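Local coordinates for protein Medium/long-chain acyl-CoA thioesterase YigI (PDB 3E8P) that probably hydrolyses medium- and long-chain fatty acyl-CoA thioesters to the free fatty acid and coenzyme A, as a member of the hotdog-fold thioesterase superfamily, at residues V132-A135 against S140-R143; A87-V90 against D95-I98. All blocks are in the same frame, centred on the assembly; numbering follows the deposited sequence.

Interaction 1. Residues V132-A135 against S140-R143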
ATOM      1  N   VAL A 132     -11.154  10.392   8.115  1.00 26.50           N
ATOM      2  CA  VAL A 132     -11.328   8.999   8.483  1.00 24.74           C
ATOM      3  C   VAL A 132     -12.201   8.331   7.438  1.00 24.21           C
ATOM      4  O   VAL A 132     -13.288   8.820   7.146  1.00 25.23           O
ATOM      5  CB  VAL A 132     -12.019   8.899   9.867  1.00 25.00           C
ATOM      6  CG1 VAL A 132     -12.222   7.433  10.265  1.00 25.00           C
ATOM      7  CG2 VAL A 132     -11.187   9.637  10.912  1.00 24.06           C
ATOM      8  N   ILE A 133     -11.733   7.234   6.852  1.00 23.17           N
ATOM      9  CA  ILE A 133     -12.550   6.551   5.860  1.00 25.21           C
ATOM     10  C   ILE A 133     -13.142   5.284   6.460  1.00 25.48           C
ATOM     11  O   ILE A 133     -14.060   4.688   5.907  1.00 25.50           O
ATOM     12  CB  ILE A 133     -11.763   6.252   4.559  1.00 26.86           C
ATOM     13  CG1 ILE A 133     -10.504   5.435   4.849  1.00 25.43           C
ATOM     14  CG2 ILE A 133     -11.380   7.576   3.889  1.00 26.66           C
ATOM     15  CD1 ILE A 133      -9.823   4.946   3.579  1.00 24.87           C
ATOM     16  N   ARG A 134     -12.613   4.890   7.612  1.00 27.93           N
ATOM     17  CA  ARG A 134     -13.110   3.732   8.344  1.00 28.78           C
ATOM     18  C   ARG A 134     -12.805   3.978   9.811  1.00 30.63           C
ATOM     19  O   ARG A 134     -11.647   3.955  10.217  1.00 28.78           O
ATOM     20  CB  ARG A 134     -12.435   2.438   7.892  1.00 29.23           C
ATOM     21  CG  ARG A 134     -12.671   1.292   8.859  1.00 30.05           C
ATOM     22  CD  ARG A 134     -12.166  -0.018   8.325  1.00 32.95           C
ATOM     23  NE  ARG A 134     -12.237  -1.075   9.328  1.00 30.49           N
ATOM     24  CZ  ARG A 134     -12.183  -2.372   9.041  1.00 33.01           C
ATOM     25  NH1 ARG A 134     -12.065  -2.768   7.781  1.00 32.24           N
ATOM     26  NH2 ARG A 134     -12.240  -3.275  10.013  1.00 34.48           N
ATOM     27  N   ALA A 135     -13.843   4.222  10.601  1.00 32.53           N
ATOM     28  CA  ALA A 135     -13.663   4.491  12.023  1.00 35.10           C
ATOM     29  C   ALA A 135     -13.863   3.220  12.831  1.00 36.10           C
ATOM     30  O   ALA A 135     -14.763   2.443  12.550  1.00 38.25           O
ATOM     31  CB  ALA A 135     -14.642   5.565  12.473  1.00 35.29           C
ATOM     32  N   SER A 140      -8.437   2.203  12.822  1.00 29.56           N
ATOM     33  CA  SER A 140      -9.033   3.193  11.926  1.00 30.01           C
ATOM     34  C   SER A 140      -8.157   3.397  10.688  1.00 29.15           C
ATOM     35  O   SER A 140      -6.925   3.355  10.775  1.00 27.84           O
ATOM     36  CB  SER A 140      -9.197   4.545  12.628  1.00 30.33           C
ATOM     37  OG  SER A 140     -10.157   4.466  13.661  1.00 34.56           O
ATOM     38  N   VAL A 141      -8.798   3.605   9.540  1.00 25.97           N
ATOM     39  CA  VAL A 141      -8.082   3.860   8.299  1.00 25.00           C
ATOM     40  C   VAL A 141      -8.371   5.303   7.901  1.00 25.08           C
ATOM     41  O   VAL A 141      -9.507   5.762   8.000  1.00 25.78           O
ATOM     42  CB  VAL A 141      -8.521   2.903   7.169  1.00 25.08           C
ATOM     43  CG1 VAL A 141      -7.645   3.126   5.926  1.00 22.28           C
ATOM     44  CG2 VAL A 141      -8.384   1.456   7.631  1.00 23.33           C
ATOM     45  N   CYS A 142      -7.336   6.019   7.471  1.00 24.82           N
ATOM     46  CA  CYS A 142      -7.475   7.418   7.085  1.00 25.56           C
ATOM     47  C   CYS A 142      -6.827   7.774   5.754  1.00 26.51           C
ATOM     48  O   CYS A 142      -5.933   7.076   5.272  1.00 23.30           O
ATOM     49  CB  CYS A 142      -6.846   8.317   8.147  1.00 26.59           C
ATOM     50  SG  CYS A 142      -7.451   8.060   9.818  1.00 29.96           S
ATOM     51  N   ARG A 143      -7.292   8.877   5.173  1.00 25.94           N
ATOM     52  CA  ARG A 143      -6.728   9.395   3.936  1.00 26.71           C
ATOM     53  C   ARG A 143      -6.079  10.737   4.289  1.00 26.54           C
ATOM     54  O   ARG A 143      -6.654  11.537   5.025  1.00 25.57           O
ATOM     55  CB  ARG A 143      -7.814   9.598   2.878  1.00 28.08           C
ATOM     56  CG  ARG A 143      -8.027   8.377   2.001  1.00 34.80           C
ATOM     57  CD  ARG A 143      -8.909   8.663   0.802  1.00 37.74           C
ATOM     58  NE  ARG A 143      -8.848   7.566  -0.163  1.00 42.67           N
ATOM     59  CZ  ARG A 143      -9.543   7.516  -1.296  1.00 44.87           C
ATOM     60  NH1 ARG A 143     -10.366   8.506  -1.623  1.00 43.19           N
ATOM     61  NH2 ARG A 143      -9.408   6.471  -2.103  1.00 45.30           N
TER
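With chi1 at 56°, the CG1 branch of Ile133 sits between its own backbone N and carbonyl carbon, and chi2 then carries CD1 out to the side of Val141, 3.7 Å from Val141 CG1. The other branch, Ile133 CG2, turns to the aliphatic part of Arg143 and lies 3.9 Å from Arg143 CG, the two side chains crossing at about a right angle. Cut back to an alanine, the residue would lose both branches, which would probably open a gap beside Val141 CG1 and leave the Arg143 methylenes less firmly held on this side. Between them the two segments form the turn end of the beta hairpin of strands 125-134 and 139-148 in the antiparallel sheet of the hotdog fold, interrupted by a classic bulge in which Ile133 and Arg134 both face Val141. Val141 O therefore accepts two bonds from the same face of its carbonyl plane, from Ile133 N at 2.9 Å and from Arg134 N at 3.2 Å. Val141 N donates in return to Arg134 O at 2.9 Å. On the Val141 face, Arg134 CB packs 4.0 Å from Val141 CB, and its extended chain carries NH1 to Tyr117 O of the second subunit. On the face toward helix 70-90, Val132 CG2 lies 4.2 Å from Cys142 SG, and both residues touch Thr84.

Interaction 2. Residues A87-V90 against D95-I98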
ATOM      1  N   ALA A  87      -8.838  11.911  16.585  1.00 34.47           N
ATOM      2  CA  ALA A  87      -9.982  12.812  16.675  1.00 34.71           C
ATOM      3  C   ALA A  87     -11.264  12.035  16.367  1.00 35.02           C
ATOM      4  O   ALA A  87     -12.291  12.243  17.005  1.00 34.67           O
ATOM      5  CB  ALA A  87      -9.813  13.966  15.701  1.00 32.53           C
ATOM      6  N   GLY A  88     -11.195  11.137  15.385  1.00 35.33           N
ATOM      7  CA  GLY A  88     -12.351  10.334  15.029  1.00 36.61           C
ATOM      8  C   GLY A  88     -12.751   9.399  16.162  1.00 38.18           C
ATOM      9  O   GLY A  88     -13.921   9.017  16.293  1.00 38.10           O
ATOM     10  N   LEU A  89     -11.774   9.027  16.984  1.00 36.32           N
ATOM     11  CA  LEU A  89     -12.028   8.149  18.117  1.00 37.40           C
ATOM     12  C   LEU A  89     -12.685   8.975  19.218  1.00 38.34           C
ATOM     13  O   LEU A  89     -13.684   8.560  19.802  1.00 40.15           O
ATOM     14  CB  LEU A  89     -10.717   7.541  18.633  1.00 35.15           C
ATOM     15  CG  LEU A  89     -10.818   6.845  19.997  1.00 34.23           C
ATOM     16  CD1 LEU A  89     -11.784   5.675  19.910  1.00 34.20           C
ATOM     17  CD2 LEU A  89      -9.447   6.377  20.440  1.00 36.23           C
ATOM     18  N   VAL A  90     -12.124  10.153  19.482  1.00 38.30           N
ATOM     19  CA  VAL A  90     -12.651  11.051  20.502  1.00 39.19           C
ATOM     20  C   VAL A  90     -14.108  11.455  20.241  1.00 41.42           C
ATOM     21  O   VAL A  90     -14.904  11.584  21.170  1.00 41.10           O
ATOM     22  CB  VAL A  90     -11.808  12.341  20.597  1.00 37.76           C
ATOM     23  CG1 VAL A  90     -12.495  13.344  21.504  1.00 39.24           C
ATOM     24  CG2 VAL A  90     -10.425  12.025  21.131  1.00 35.65           C
ATOM     25  N   ASP A  95     -19.248   8.865  26.615  1.00 73.05           N
ATOM     26  CA  ASP A  95     -18.863   8.295  27.900  1.00 73.31           C
ATOM     27  C   ASP A  95     -17.362   8.398  28.150  1.00 72.84           C
ATOM     28  O   ASP A  95     -16.863   7.873  29.142  1.00 73.02           O
ATOM     29  CB  ASP A  95     -19.274   6.819  27.970  1.00 75.18           C
ATOM     30  CG  ASP A  95     -20.703   6.586  27.521  1.00 76.50           C
ATOM     31  OD1 ASP A  95     -20.983   6.764  26.315  1.00 77.76           O
ATOM     32  OD2 ASP A  95     -21.545   6.226  28.373  1.00 77.52           O
ATOM     33  N   TRP A  96     -16.643   9.066  27.251  1.00 71.79           N
ATOM     34  CA  TRP A  96     -15.197   9.217  27.395  1.00 71.32           C
ATOM     35  C   TRP A  96     -14.798   9.944  28.676  1.00 71.12           C
ATOM     36  O   TRP A  96     -15.228  11.072  28.916  1.00 70.28           O
ATOM     37  CB  TRP A  96     -14.605   9.992  26.213  1.00 70.81           C
ATOM     38  CG  TRP A  96     -14.544   9.249  24.909  1.00 70.95           C
ATOM     39  CD1 TRP A  96     -14.944   9.713  23.691  1.00 71.11           C
ATOM     40  CD2 TRP A  96     -14.008   7.937  24.680  1.00 71.09           C
ATOM     41  NE1 TRP A  96     -14.691   8.777  22.717  1.00 71.04           N
ATOM     42  CE2 TRP A  96     -14.116   7.677  23.297  1.00 71.50           C
ATOM     43  CE3 TRP A  96     -13.445   6.958  25.509  1.00 71.11           C
ATOM     44  CZ2 TRP A  96     -13.681   6.475  22.724  1.00 71.28           C
ATOM     45  CZ3 TRP A  96     -13.014   5.762  24.938  1.00 71.17           C
ATOM     46  CH2 TRP A  96     -13.134   5.533  23.559  1.00 71.68           C
ATOM     47  N   THR A  97     -13.976   9.299  29.498  1.00 70.93           N
ATOM     48  CA  THR A  97     -13.490   9.931  30.718  1.00 71.34           C
ATOM     49  C   THR A  97     -12.073  10.376  30.369  1.00 71.35           C
ATOM     50  O   THR A  97     -11.415   9.755  29.534  1.00 71.39           O
ATOM     51  CB  THR A  97     -13.443   8.946  31.908  1.00 71.69           C
ATOM     52  OG1 THR A  97     -12.282   8.115  31.804  1.00 71.95           O
ATOM     53  CG2 THR A  97     -14.686   8.066  31.918  1.00 71.89           C
ATOM     54  N   ILE A  98     -11.602  11.444  30.997  1.00 71.37           N
ATOM     55  CA  ILE A  98     -10.274  11.966  30.705  1.00 71.81           C
ATOM     56  C   ILE A  98      -9.171  10.919  30.546  1.00 71.99           C
ATOM     57  O   ILE A  98      -8.534  10.848  29.496  1.00 71.71           O
ATOM     58  CB  ILE A  98      -9.823  12.977  31.770  1.00 72.99           C
ATOM     59  CG1 ILE A  98     -10.887  14.067  31.940  1.00 74.58           C
ATOM     60  CG2 ILE A  98      -8.495  13.597  31.357  1.00 72.55           C
ATOM     61  CD1 ILE A  98     -12.111  13.629  32.745  1.00 73.76           C
TER
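Leu89 and Val90 end the last turn of helix 70-90, and Trp96, in the loop that follows, has its CA 7.6 Å from Val90 CA. This is the C-terminal end of the long helix that packs on the sheet in the hotdog fold; the chain runs on past it toward helix 98-107, and the Trp96 side chain reaches back to the last turn. It presents the pyrrole edge of its indole to the carbonyl oxygens of Leu89 and Val90, both of which lie near the ring plane. A weak hydrogen bond runs from Trp96 NE1 to Leu89 O, 3.1 Å long and bent to 134° at the hydrogen. The same Leu89 oxygen also accepts a bond from Ser92 OG, while that of Val90 is bonded by Gln16 NE2, so both carbonyls at the helix end have polar partners. Leu89 packs by its CD1 methyl against the six-membered ring; its CG is anti to the backbone N (chi1 167°), and the isobutyl group crosses the indole at about a right angle. Leu101 and Arg104 of helix 98-107 also touch the tryptophan, which is buried between the two helices, and Arg93 makes a cation-pi contact with it. The hydrocarbon part of the contact is closest where Leu89 CD1 lies 3.5 Å from Trp96 CZ2, with Trp96 CH2 slightly farther from that methyl at 3.9 Å.

Helix 70-90 connects the two contacts. Thr84 and Ala85 of the helix pack on the Val132 and Cys142 side of interaction 1, and a turn further on its last residues enter interaction 2. The centres are 16 Å apart and the nearest atoms about 4 Å, without touching. They follow one another in the chain, the helix end and loop coming before the hairpin, and both contacts belong to the thioesterase domain. Their surroundings differ: residues of the hairpin pack against two other subunits, whereas interaction 2 is touched by no other chain of the assembly. Both are contacts of the fold itself, with no ligand atoms taking part.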